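Local coordinates for GTPase activator-like protein (Chaetomium thermophilum, PDB 6SSH), which probably acts as a GTPase activator, this chain being the TSC2-type Rap/ran-GAP domain cut from a longer protein, at residues A[38-43]-A[61-66]; A[96-102]-A[120-125]; A[128-134]-A[155-161]; A[163-169]-A[197-201]. All blocks are in the same frame, centred on the assembly; numbering follows the deposited sequence.

Contact 1 (A[38-43]-A[61-66]); sequences GALTRL and GQYTYC. With EDO (1,2-ethanediol), chain B; EDO (1,2-ethanediol), chain E.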
# COMPACT_ATOMS: atom_id res chain seq x y z
N GLY A 38 1.25 2.51 10.45
CA GLY A 38 0.71 3.76 10.91
C GLY A 38 -0.31 3.54 12.02
O GLY A 38 -0.57 2.39 12.42
N ALA A 39 -0.83 4.63 12.55
CA ALA A 39 -1.87 4.55 13.57
C ALA A 39 -3.25 4.51 12.93
O ALA A 39 -3.53 5.23 11.99
CB ALA A 39 -1.81 5.69 14.48
N LEU A 40 -4.11 3.70 13.53
CA LEU A 40 -5.52 3.66 13.09
C LEU A 40 -6.20 4.99 13.43
O LEU A 40 -6.12 5.46 14.58
CB LEU A 40 -6.19 2.51 13.83
CG LEU A 40 -7.59 2.21 13.28
CD1 LEU A 40 -7.57 1.48 11.99
CD2 LEU A 40 -8.43 1.45 14.33
N THR A 41 -6.81 5.60 12.43
CA THR A 41 -7.30 6.96 12.55
C THR A 41 -8.72 7.05 11.97
O THR A 41 -8.96 6.56 10.86
CB THR A 41 -6.34 7.90 11.85
OG1 THR A 41 -5.03 7.69 12.41
CG2 THR A 41 -6.68 9.35 12.08
N ARG A 42 -9.64 7.63 12.74
CA ARG A 42 -11.03 7.78 12.32
C ARG A 42 -11.14 8.87 11.25
O ARG A 42 -10.60 9.96 11.39
CB ARG A 42 -11.88 8.14 13.55
CG ARG A 42 -13.39 8.18 13.28
CD ARG A 42 -14.01 6.74 13.20
NE ARG A 42 -15.46 6.80 12.98
CZ ARG A 42 -16.00 7.08 11.78
NH1 ARG A 42 -15.27 7.25 10.65
NH2 ARG A 42 -17.33 7.17 11.72
N LEU A 43 -11.88 8.57 10.18
CA LEU A 43 -11.99 9.52 9.06
C LEU A 43 -13.13 10.55 9.17
O LEU A 43 -12.97 11.68 8.74
CB LEU A 43 -12.12 8.77 7.74
CG LEU A 43 -10.80 8.12 7.30
CD1 LEU A 43 -11.07 7.16 6.19
CD2 LEU A 43 -9.82 9.23 6.83
N GLY A 61 -14.63 4.22 4.02
CA GLY A 61 -14.38 3.47 5.23
C GLY A 61 -14.35 4.37 6.44
O GLY A 61 -14.14 5.57 6.31
N GLN A 62 -14.51 3.77 7.60
CA GLN A 62 -14.46 4.49 8.86
C GLN A 62 -13.05 4.85 9.31
O GLN A 62 -12.86 5.87 9.99
CB GLN A 62 -15.21 3.74 9.96
CG GLN A 62 -16.69 3.57 9.67
CD GLN A 62 -17.34 2.72 10.69
OE1 GLN A 62 -16.76 2.39 11.73
NE2 GLN A 62 -18.58 2.32 10.41
N TYR A 63 -12.07 4.06 8.92
CA TYR A 63 -10.68 4.20 9.40
C TYR A 63 -9.66 4.09 8.30
O TYR A 63 -9.86 3.38 7.34
CB TYR A 63 -10.37 3.15 10.45
CG TYR A 63 -11.15 3.30 11.71
CD1 TYR A 63 -12.36 2.61 11.89
CD2 TYR A 63 -10.73 4.15 12.74
CE1 TYR A 63 -13.14 2.78 13.03
CE2 TYR A 63 -11.49 4.30 13.90
CZ TYR A 63 -12.69 3.63 14.03
OH TYR A 63 -13.44 3.76 15.17
N THR A 64 -8.53 4.78 8.46
CA THR A 64 -7.32 4.47 7.71
C THR A 64 -6.15 4.40 8.69
O THR A 64 -6.36 4.47 9.90
CB THR A 64 -7.13 5.45 6.59
OG1 THR A 64 -6.16 4.83 5.73
CG2 THR A 64 -6.70 6.80 7.03
N TYR A 65 -4.97 4.20 8.15
CA TYR A 65 -3.74 4.22 8.89
C TYR A 65 -2.93 5.44 8.44
O TYR A 65 -2.85 5.73 7.25
CB TYR A 65 -2.94 2.91 8.66
CG TYR A 65 -3.60 1.71 9.31
CD1 TYR A 65 -4.57 0.99 8.63
CD2 TYR A 65 -3.31 1.34 10.62
CE1 TYR A 65 -5.21 -0.05 9.24
CE2 TYR A 65 -3.91 0.30 11.23
CZ TYR A 65 -4.87 -0.42 10.52
OH TYR A 65 -5.48 -1.48 11.15
N CYS A 66 -2.31 6.11 9.43
CA CYS A 66 -1.58 7.35 9.16
C CYS A 66 -0.28 7.38 9.94
O CYS A 66 -0.20 6.92 11.07
CB CYS A 66 -2.43 8.57 9.56
SG CYS A 66 -3.99 8.70 8.70
C1 EDO B . -14.35 -0.05 7.48
O1 EDO B . -15.31 1.02 7.72
C2 EDO B . -12.98 0.29 8.06
O2 EDO B . -12.41 1.42 7.42
C1 EDO E . -9.17 -2.62 11.33
O1 EDO E . -8.12 -2.52 10.32
C2 EDO E . -10.00 -1.37 11.66
O2 EDO E . -10.74 -0.84 10.55
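L40 divides its two methyl branches between two tyrosine rings of segment 61-66. With CG turned opposite the backbone N (chi1 -170°), the side chain reaches over the partner strand: CD1 lies above one face of the Y65 ring, 3.6 Å from Y65 CZ, while CD2 stands 4.3 Å from the centroid of the Y63 ring. Both are CH-pi contacts over a face. The opposite face of Y63 is taken by the aliphatic part of R42, whose CD comes within 3.5 Å of Y63 CZ. The R42 guanidinium is inclined 51° to the ring and lies too far from it for more than a weak cation-pi attraction. R42 NH1 bonds Q62 O in the carbonyl plane, on a lone pair, at 2.9 Å and also pairs with D58. Q62 O is gripped a second time by L43 N, again at 2.9 Å. Q62 N and Y63 N bond the two oxygens of one ethanediol, probably from the crystallisation liquor. On the other face of the sheet, in the conformer given, T41 OG1 donates to A39 O from above the carbonyl plane, on the opposite face from C66 N. Backbone bonds link A39 with C66 and T41 with T64 in both directions, the signature of an antiparallel strand pair. Here strand 39-42 forms the outer edge of the domain's mixed sheet.

Contact 2 (A[96-102]-A[120-125]); sequences KRHIGND and FPSQFN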
# COMPACT_ATOMS: atom_id res chain seq x y z
N LYS A 96 -10.26 2.61 -6.75
CA LYS A 96 -9.29 2.90 -7.81
C LYS A 96 -8.94 4.35 -7.85
O LYS A 96 -7.79 4.72 -8.21
CB LYS A 96 -9.77 2.38 -9.18
CG LYS A 96 -8.89 2.52 -10.35
CD LYS A 96 -7.54 1.83 -10.19
CE LYS A 96 -6.55 2.10 -11.32
NZ LYS A 96 -6.96 1.51 -12.60
N ARG A 97 -9.88 5.23 -7.52
CA ARG A 97 -9.61 6.67 -7.63
C ARG A 97 -8.49 7.06 -6.68
O ARG A 97 -7.80 8.08 -6.98
CB ARG A 97 -10.86 7.52 -7.38
CG ARG A 97 -11.22 7.69 -5.89
CD ARG A 97 -12.54 8.50 -5.78
NE ARG A 97 -12.65 9.20 -4.51
CZ ARG A 97 -13.14 8.69 -3.42
NH1 ARG A 97 -13.22 9.43 -2.36
NH2 ARG A 97 -13.51 7.43 -3.32
N HIS A 98 -8.31 6.34 -5.60
CA HIS A 98 -7.19 6.64 -4.69
C HIS A 98 -5.90 6.04 -5.22
O HIS A 98 -4.97 6.78 -5.52
CB HIS A 98 -7.48 6.14 -3.29
CG HIS A 98 -8.71 6.71 -2.71
ND1 HIS A 98 -8.80 8.05 -2.41
CD2 HIS A 98 -9.85 6.13 -2.31
CE1 HIS A 98 -10.02 8.27 -1.91
NE2 HIS A 98 -10.67 7.12 -1.86
N ILE A 99 -5.86 4.73 -5.38
CA ILE A 99 -4.58 4.10 -5.75
C ILE A 99 -4.18 4.46 -7.17
O ILE A 99 -2.96 4.60 -7.42
CB ILE A 99 -4.56 2.59 -5.46
CG1 ILE A 99 -5.57 1.92 -6.35
CG2 ILE A 99 -4.77 2.35 -3.92
CD1 ILE A 99 -4.95 1.08 -7.35
N GLY A 100 -5.09 4.73 -8.07
CA GLY A 100 -4.73 5.12 -9.43
C GLY A 100 -4.18 6.50 -9.53
O GLY A 100 -3.52 6.84 -10.52
N ASN A 101 -4.35 7.31 -8.48
CA ASN A 101 -3.82 8.67 -8.43
C ASN A 101 -2.66 8.80 -7.45
O ASN A 101 -2.24 9.92 -7.20
CB ASN A 101 -4.96 9.66 -8.13
CG ASN A 101 -5.78 9.89 -9.36
OD1 ASN A 101 -5.32 10.45 -10.36
ND2 ASN A 101 -7.01 9.39 -9.32
N ASP A 102 -2.20 7.67 -6.92
CA ASP A 102 -1.04 7.66 -6.00
C ASP A 102 0.18 7.26 -6.77
O ASP A 102 0.23 6.21 -7.42
CB ASP A 102 -1.30 6.68 -4.90
CG ASP A 102 -2.40 7.12 -3.92
OD1 ASP A 102 -2.70 8.32 -3.87
OD2 ASP A 102 -2.89 6.23 -3.19
N PHE A 120 -2.47 -2.70 -12.23
CA PHE A 120 -3.36 -1.63 -11.81
C PHE A 120 -3.13 -0.45 -12.75
O PHE A 120 -2.50 0.55 -12.39
CB PHE A 120 -3.05 -1.18 -10.37
CG PHE A 120 -3.07 -2.28 -9.37
CD1 PHE A 120 -4.28 -2.87 -8.94
CD2 PHE A 120 -1.92 -2.71 -8.79
CE1 PHE A 120 -4.23 -3.89 -7.98
CE2 PHE A 120 -1.88 -3.71 -7.83
CZ PHE A 120 -3.04 -4.30 -7.46
N PRO A 121 -3.59 -0.56 -13.99
CA PRO A 121 -3.21 0.44 -14.99
C PRO A 121 -3.54 1.88 -14.60
O PRO A 121 -4.62 2.25 -14.20
CB PRO A 121 -3.98 0.00 -16.27
CG PRO A 121 -4.92 -1.06 -15.83
CD PRO A 121 -4.47 -1.62 -14.51
N SER A 122 -2.51 2.71 -14.68
CA SER A 122 -2.63 4.11 -14.38
C SER A 122 -1.38 4.76 -14.87
O SER A 122 -0.27 4.29 -14.51
CB SER A 122 -2.73 4.39 -12.89
OG SER A 122 -2.71 5.80 -12.74
N GLN A 123 -1.57 5.88 -15.52
CA GLN A 123 -0.43 6.69 -15.91
C GLN A 123 0.22 7.43 -14.74
O GLN A 123 1.20 8.13 -14.97
CB GLN A 123 -0.84 7.73 -16.94
CG GLN A 123 -1.81 8.76 -16.48
CD GLN A 123 -2.40 9.51 -17.67
OE1 GLN A 123 -1.79 9.58 -18.74
NE2 GLN A 123 -3.62 10.03 -17.50
N PHE A 124 -0.35 7.35 -13.55
CA PHE A 124 0.24 8.02 -12.36
C PHE A 124 0.92 7.06 -11.40
O PHE A 124 1.62 7.50 -10.46
CB PHE A 124 -0.80 8.86 -11.67
CG PHE A 124 -1.46 9.85 -12.59
CD1 PHE A 124 -2.83 9.78 -12.84
CD2 PHE A 124 -0.71 10.81 -13.26
CE1 PHE A 124 -3.44 10.66 -13.71
CE2 PHE A 124 -1.33 11.71 -14.14
CZ PHE A 124 -2.70 11.62 -14.36
N ASN A 125 0.91 5.78 -11.69
CA ASN A 125 1.56 4.84 -10.81
C ASN A 125 3.01 4.69 -11.24
O ASN A 125 3.29 4.13 -12.30
CB ASN A 125 0.92 3.48 -10.78
CG ASN A 125 -0.40 3.40 -9.97
OD1 ASN A 125 -0.89 2.29 -9.80
ND2 ASN A 125 -0.91 4.49 -9.46
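S122 meets G100 because its hydroxyl is swung to the side opposite the backbone N (chi1 175°), while K96, in the conformer given, reaches the same loop by bending at chi2 and chi4 (59° and -68°). The loop is built on an ST turn, in which S122 OG accepts the F124 N-H at 2.9 Å, and it packs against the end of helix 93-99 and the I99-D102 type I turn. The sequence HIGND, running from the helix into that turn, matches the Rap-GAP motif that bears the asparagine thumb, so N101 probably corresponds to the thumb. N101 ND2 bonds R97 O at 2.8 Å almost exactly in the amide plane, which sets the rotation of the group; OD1 lies 3.6 Å from F124 CD1, the two side chains running side by side. S122 OG also donates to G100 O, only 2.6 Å away, in the carbonyl plane and on a lone pair, so one hydroxyl relays between the two turns. The same G100 O lies at the edge of the F124 ring. In its given conformer K96 NZ takes P121 O at 2.9 Å and forms a salt bridge with E17, which would tie helix, loop and helix 17-21 together. I99 CD1 packs 4.2 Å from F120 CB, beside I8 of strand 2-10. The N125 amide is held at both ends: OD1 by the Y128 hydroxyl, and ND2 by I99 O, which it meets at 2.9 Å in the carbonyl plane.

Contact 3 (A[128-134]-A[155-161]); sequences YIVITPT and FVMVQVM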
# COMPACT_ATOMS: atom_id res chain seq x y z
N TYR A 128 5.84 0.58 -7.35
CA TYR A 128 5.20 -0.41 -6.49
C TYR A 128 6.27 -0.99 -5.56
O TYR A 128 7.37 -1.39 -6.00
CB TYR A 128 4.56 -1.56 -7.28
CG TYR A 128 3.45 -1.09 -8.19
CD1 TYR A 128 3.65 -1.01 -9.56
CD2 TYR A 128 2.23 -0.65 -7.65
CE1 TYR A 128 2.68 -0.60 -10.41
CE2 TYR A 128 1.24 -0.20 -8.51
CZ TYR A 128 1.49 -0.16 -9.85
OH TYR A 128 0.52 0.30 -10.77
N ILE A 129 5.99 -1.01 -4.28
CA ILE A 129 6.80 -1.65 -3.24
C ILE A 129 6.15 -2.96 -2.95
O ILE A 129 5.04 -2.98 -2.37
CB ILE A 129 6.93 -0.80 -1.99
CG1 ILE A 129 7.62 0.51 -2.31
CG2 ILE A 129 7.68 -1.56 -0.89
CD1 ILE A 129 7.41 1.57 -1.33
N VAL A 130 6.68 -4.07 -3.46
CA VAL A 130 6.00 -5.36 -3.46
C VAL A 130 6.52 -6.23 -2.32
O VAL A 130 7.74 -6.50 -2.25
CB VAL A 130 6.14 -6.06 -4.77
CG1 VAL A 130 5.35 -7.31 -4.75
CG2 VAL A 130 5.75 -5.17 -5.94
N ILE A 131 5.67 -6.67 -1.43
CA ILE A 131 5.95 -7.51 -0.26
C ILE A 131 5.45 -8.90 -0.60
O ILE A 131 4.27 -9.06 -0.85
CB ILE A 131 5.24 -7.02 1.00
CG1 ILE A 131 5.70 -5.62 1.35
CG2 ILE A 131 5.43 -8.00 2.16
CD1 ILE A 131 4.80 -4.86 2.34
N THR A 132 6.29 -9.91 -0.59
CA THR A 132 5.87 -11.27 -0.88
C THR A 132 6.34 -12.17 0.25
O THR A 132 7.57 -12.36 0.39
CB THR A 132 6.49 -11.76 -2.19
OG1 THR A 132 6.21 -10.81 -3.23
CG2 THR A 132 5.91 -13.07 -2.62
N PRO A 133 5.45 -12.75 1.04
CA PRO A 133 5.87 -13.69 2.09
C PRO A 133 6.70 -14.83 1.52
O PRO A 133 6.51 -15.32 0.42
CB PRO A 133 4.58 -14.19 2.65
CG PRO A 133 3.63 -12.99 2.45
CD PRO A 133 4.00 -12.48 1.09
N THR A 134 7.71 -15.26 2.30
CA THR A 134 8.59 -16.37 1.95
C THR A 134 8.76 -17.27 3.15
O THR A 134 8.82 -16.77 4.28
CB THR A 134 9.91 -15.86 1.46
OG1 THR A 134 10.73 -16.98 1.12
CG2 THR A 134 10.63 -15.08 2.54
N PHE A 155 9.78 -14.02 7.64
CA PHE A 155 10.33 -13.09 6.69
C PHE A 155 9.48 -12.90 5.47
O PHE A 155 8.63 -13.78 5.15
CB PHE A 155 11.75 -13.52 6.28
CG PHE A 155 12.71 -13.57 7.43
CD1 PHE A 155 12.77 -14.66 8.29
CD2 PHE A 155 13.57 -12.48 7.65
CE1 PHE A 155 13.62 -14.67 9.39
CE2 PHE A 155 14.43 -12.49 8.75
CZ PHE A 155 14.45 -13.57 9.61
N VAL A 156 9.70 -11.78 4.80
CA VAL A 156 9.12 -11.51 3.48
C VAL A 156 10.24 -11.04 2.55
O VAL A 156 11.32 -10.65 2.98
CB VAL A 156 8.03 -10.43 3.53
CG1 VAL A 156 6.90 -10.83 4.49
CG2 VAL A 156 8.60 -9.11 3.94
N MET A 157 9.99 -11.10 1.26
CA MET A 157 10.76 -10.46 0.25
C MET A 157 10.19 -9.13 -0.08
O MET A 157 8.96 -9.01 -0.17
CB MET A 157 10.84 -11.33 -0.99
CG MET A 157 11.43 -12.72 -0.73
SD MET A 157 13.04 -12.77 0.13
CE MET A 157 13.96 -11.80 -1.02
N VAL A 158 11.02 -8.12 -0.24
CA VAL A 158 10.59 -6.78 -0.61
C VAL A 158 11.30 -6.39 -1.88
O VAL A 158 12.54 -6.51 -1.93
CB VAL A 158 10.88 -5.70 0.48
CG1 VAL A 158 10.39 -4.35 -0.01
CG2 VAL A 158 10.22 -6.06 1.78
N GLN A 159 10.57 -6.01 -2.91
CA GLN A 159 11.11 -5.63 -4.21
C GLN A 159 10.47 -4.35 -4.69
O GLN A 159 9.23 -4.15 -4.56
CB GLN A 159 10.84 -6.73 -5.22
CG GLN A 159 11.35 -6.47 -6.64
CD GLN A 159 11.17 -7.69 -7.58
OE1 GLN A 159 10.82 -8.78 -7.15
NE2 GLN A 159 11.39 -7.47 -8.87
N VAL A 160 11.23 -3.43 -5.22
CA VAL A 160 10.68 -2.21 -5.76
C VAL A 160 10.59 -2.40 -7.26
O VAL A 160 11.57 -2.86 -7.92
CB VAL A 160 11.50 -0.98 -5.37
CG1 VAL A 160 11.00 0.32 -6.04
CG2 VAL A 160 11.58 -0.84 -3.91
N MET A 161 9.43 -2.07 -7.84
CA MET A 161 9.20 -2.15 -9.28
C MET A 161 8.78 -0.79 -9.74
O MET A 161 7.84 -0.24 -9.18
CB MET A 161 8.14 -3.17 -9.64
CG MET A 161 8.52 -4.57 -9.30
SD MET A 161 7.26 -5.75 -9.74
CE MET A 161 6.88 -5.38 -11.43
O HOH W 1 10.14 -16.73 6.60
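I129, I131, V158 and V160 form the apolar centre on one face of the strand pair, where I129 lies alongside V158 with its CG2 4.0 Å from V158 CG1. V156 reaches I131 from the end of the pair, CG2 to CG2 at 3.8 Å. On the other face M161, bent at chi3, brings SD across V130, 4.1 Å from V130 CG2, and T134 CG2 rests 4.1 Å from M157 CG. Between the two faces the backbones run antiparallel, 150° apart in direction, and six reciprocal bonds join Y128 with M161, V130 with Q159 and T132 with M157. The bond angles at hydrogen lie between 161° and 177°, evidence of a regular ladder. Regularity fades at the far end. P133 has no N-H to give, T134 N reaches F155 O only weakly at 3.3 Å, and a water bridges T134 O (2.7 Å, donating) and F155 N (2.9 Å, accepting). T134 OG1 turns to R136 N instead. Within the mixed sheet the pair lies between strands 104-109 and 176-179, and helix 183-201 packs on the I129, V156 and V158 side through L183, L190 and A191.

Contact 4 (A[163-169]-A[197-201]); sequences QPGFPEI and FSLVW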
# COMPACT_ATOMS: atom_id res chain seq x y z
N GLN A 163 8.53 2.44 -13.05
CA GLN A 163 8.55 2.75 -14.48
C GLN A 163 9.98 2.77 -15.04
O GLN A 163 10.94 3.07 -14.33
CB GLN A 163 7.95 4.12 -14.72
CG GLN A 163 6.54 4.26 -14.33
CD GLN A 163 5.64 3.60 -15.27
OE1 GLN A 163 6.06 3.16 -16.33
NE2 GLN A 163 4.36 3.55 -14.91
N PRO A 164 10.16 2.53 -16.35
CA PRO A 164 11.49 2.67 -16.92
C PRO A 164 12.04 4.09 -16.78
O PRO A 164 11.26 5.03 -16.99
CB PRO A 164 11.29 2.35 -18.40
CG PRO A 164 10.02 1.54 -18.43
CD PRO A 164 9.17 2.01 -17.30
N GLY A 165 13.27 4.22 -16.34
CA GLY A 165 13.89 5.52 -16.15
C GLY A 165 13.62 6.10 -14.76
O GLY A 165 14.23 7.13 -14.41
N PHE A 166 12.80 5.45 -13.93
CA PHE A 166 12.52 5.95 -12.60
C PHE A 166 13.74 5.68 -11.73
O PHE A 166 14.35 4.62 -11.82
CB PHE A 166 11.26 5.31 -12.01
CG PHE A 166 10.76 6.03 -10.80
CD1 PHE A 166 11.23 5.69 -9.56
CD2 PHE A 166 9.91 7.10 -10.93
CE1 PHE A 166 10.85 6.41 -8.43
CE2 PHE A 166 9.50 7.80 -9.81
CZ PHE A 166 9.93 7.47 -8.59
N PRO A 167 14.08 6.62 -10.84
CA PRO A 167 15.27 6.35 -10.00
C PRO A 167 15.21 5.02 -9.20
O PRO A 167 14.20 4.65 -8.59
CB PRO A 167 15.27 7.51 -8.98
CG PRO A 167 14.25 8.49 -9.42
CD PRO A 167 13.52 7.97 -10.63
N GLU A 168 16.33 4.30 -9.16
CA GLU A 168 16.41 3.14 -8.30
C GLU A 168 16.30 3.56 -6.86
O GLU A 168 16.73 4.65 -6.45
CB GLU A 168 17.74 2.38 -8.51
CG GLU A 168 17.98 1.90 -9.90
CD GLU A 168 19.25 1.06 -10.02
OE1 GLU A 168 19.94 0.87 -8.99
OE2 GLU A 168 19.54 0.61 -11.14
N ILE A 169 15.61 2.69 -6.13
CA ILE A 169 15.46 2.73 -4.72
C ILE A 169 15.74 1.28 -4.31
O ILE A 169 15.23 0.34 -4.98
CB ILE A 169 14.01 3.07 -4.34
CG1 ILE A 169 13.53 4.29 -5.13
CG2 ILE A 169 13.90 3.31 -2.86
CD1 ILE A 169 12.07 4.47 -5.11
N PHE A 197 10.87 11.16 -4.64
CA PHE A 197 11.36 11.11 -5.98
C PHE A 197 10.23 11.31 -7.01
O PHE A 197 10.46 11.95 -8.02
CB PHE A 197 12.03 9.74 -6.25
CG PHE A 197 13.40 9.59 -5.63
CD1 PHE A 197 14.36 10.53 -5.77
CD2 PHE A 197 13.69 8.44 -4.93
CE1 PHE A 197 15.67 10.35 -5.21
CE2 PHE A 197 14.95 8.23 -4.41
CZ PHE A 197 15.88 9.17 -4.50
N SER A 198 9.06 10.75 -6.71
CA SER A 198 7.91 10.86 -7.60
C SER A 198 7.47 12.28 -7.81
O SER A 198 7.13 12.64 -8.92
CB SER A 198 6.75 10.07 -7.07
OG SER A 198 6.98 8.66 -7.16
N LEU A 199 7.58 13.11 -6.78
CA LEU A 199 7.21 14.50 -6.96
C LEU A 199 8.08 15.20 -7.94
O LEU A 199 7.64 16.05 -8.71
CB LEU A 199 7.19 15.21 -5.62
CG LEU A 199 6.07 14.76 -4.70
CD1 LEU A 199 6.33 15.29 -3.29
CD2 LEU A 199 4.72 15.23 -5.21
N VAL A 200 9.38 14.89 -7.96
CA VAL A 200 10.27 15.44 -8.96
C VAL A 200 10.00 14.85 -10.32
O VAL A 200 9.93 15.56 -11.34
CB VAL A 200 11.76 15.21 -8.58
CG1 VAL A 200 12.71 15.59 -9.73
CG2 VAL A 200 12.04 15.97 -7.30
N TRP A 201 9.82 13.54 -10.35
CA TRP A 201 9.65 12.85 -11.62
C TRP A 201 8.34 13.30 -12.33
O TRP A 201 8.30 13.33 -13.57
CB TRP A 201 9.73 11.33 -11.35
CG TRP A 201 10.34 10.48 -12.45
CD1 TRP A 201 11.65 10.42 -12.80
CD2 TRP A 201 9.65 9.53 -13.28
NE1 TRP A 201 11.82 9.51 -13.83
CE2 TRP A 201 10.61 8.94 -14.13
CE3 TRP A 201 8.32 9.11 -13.38
CZ2 TRP A 201 10.27 7.99 -15.08
CZ3 TRP A 201 7.99 8.17 -14.33
CH2 TRP A 201 8.96 7.60 -15.16
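W201 presents one face of its indole to F166, which meets it edge-on: F166 CD2 lies 3.4 Å from W201 CD2, and the phenyl and five-membered rings have centroids 4.7 Å apart with planes at 66°, a T-shaped pair. The indole's edge faces the backbone, P164 O lying near its plane at 3.7 Å from W201 CZ2. W201 is modelled in two conformers, so this geometry describes one of them. One face of the F166 ring is taken by the pyrrolidine of its own neighbour P167, and the ring's CZ end reaches helix 183-201, 3.5 Å from S198 OG and 3.9 Å from F197 CB. F197 in turn offers a face to P167, whose CG comes 4.0 Å from F197 CG as the two side chains slide past each other in opposite directions; I169 CG1 adds a contact at 4.2 Å to F197 CD2. The motif on the loop side is a type II turn from Q163 to F166, closed by F166 N on Q163 O, with G165 at its third position, where a positive phi (88°) is expected. This turn, between strands 155-162 and 176-179, docks on the C-terminal part of helix 183-201. F166 can reach the indole because its CG is set opposite the backbone N (chi1 -166°). Polar links across the contact are thin: W201 NE1 meets G165 O at 3.4 Å, a bond that is weak, bent, and in the given conformer only. Outside the two segments, Y126 forms an edge-to-face pair with W201, and R204 makes a cation-pi contact with it. S198 OG bonds A194 O of its own helix.

How the contacts relate
Contacts 1 and 3 belong to one mixed sheet but lie on opposite sides of the chain's centre, 23 Å apart between centres. Contact 2 contains the probable asparagine-thumb motif, and the centres of contacts 1, 3 and 4 lie 20, 19 and 16 Å from its own. It touches two of them: F120 O packs 3.4 Å from Y128 OH of contact 3, without the geometry of a hydrogen bond, and N125 O probably accepts a hydrogen bond from Q163 NE2 of contact 4 at 2.9 Å. Contacts 3 and 4 meet through V160 CB and I169 O at 4.0 Å. Contact 1 stands apart, its nearest atoms about 8 Å from contact 2 and about 17 Å from contact 4.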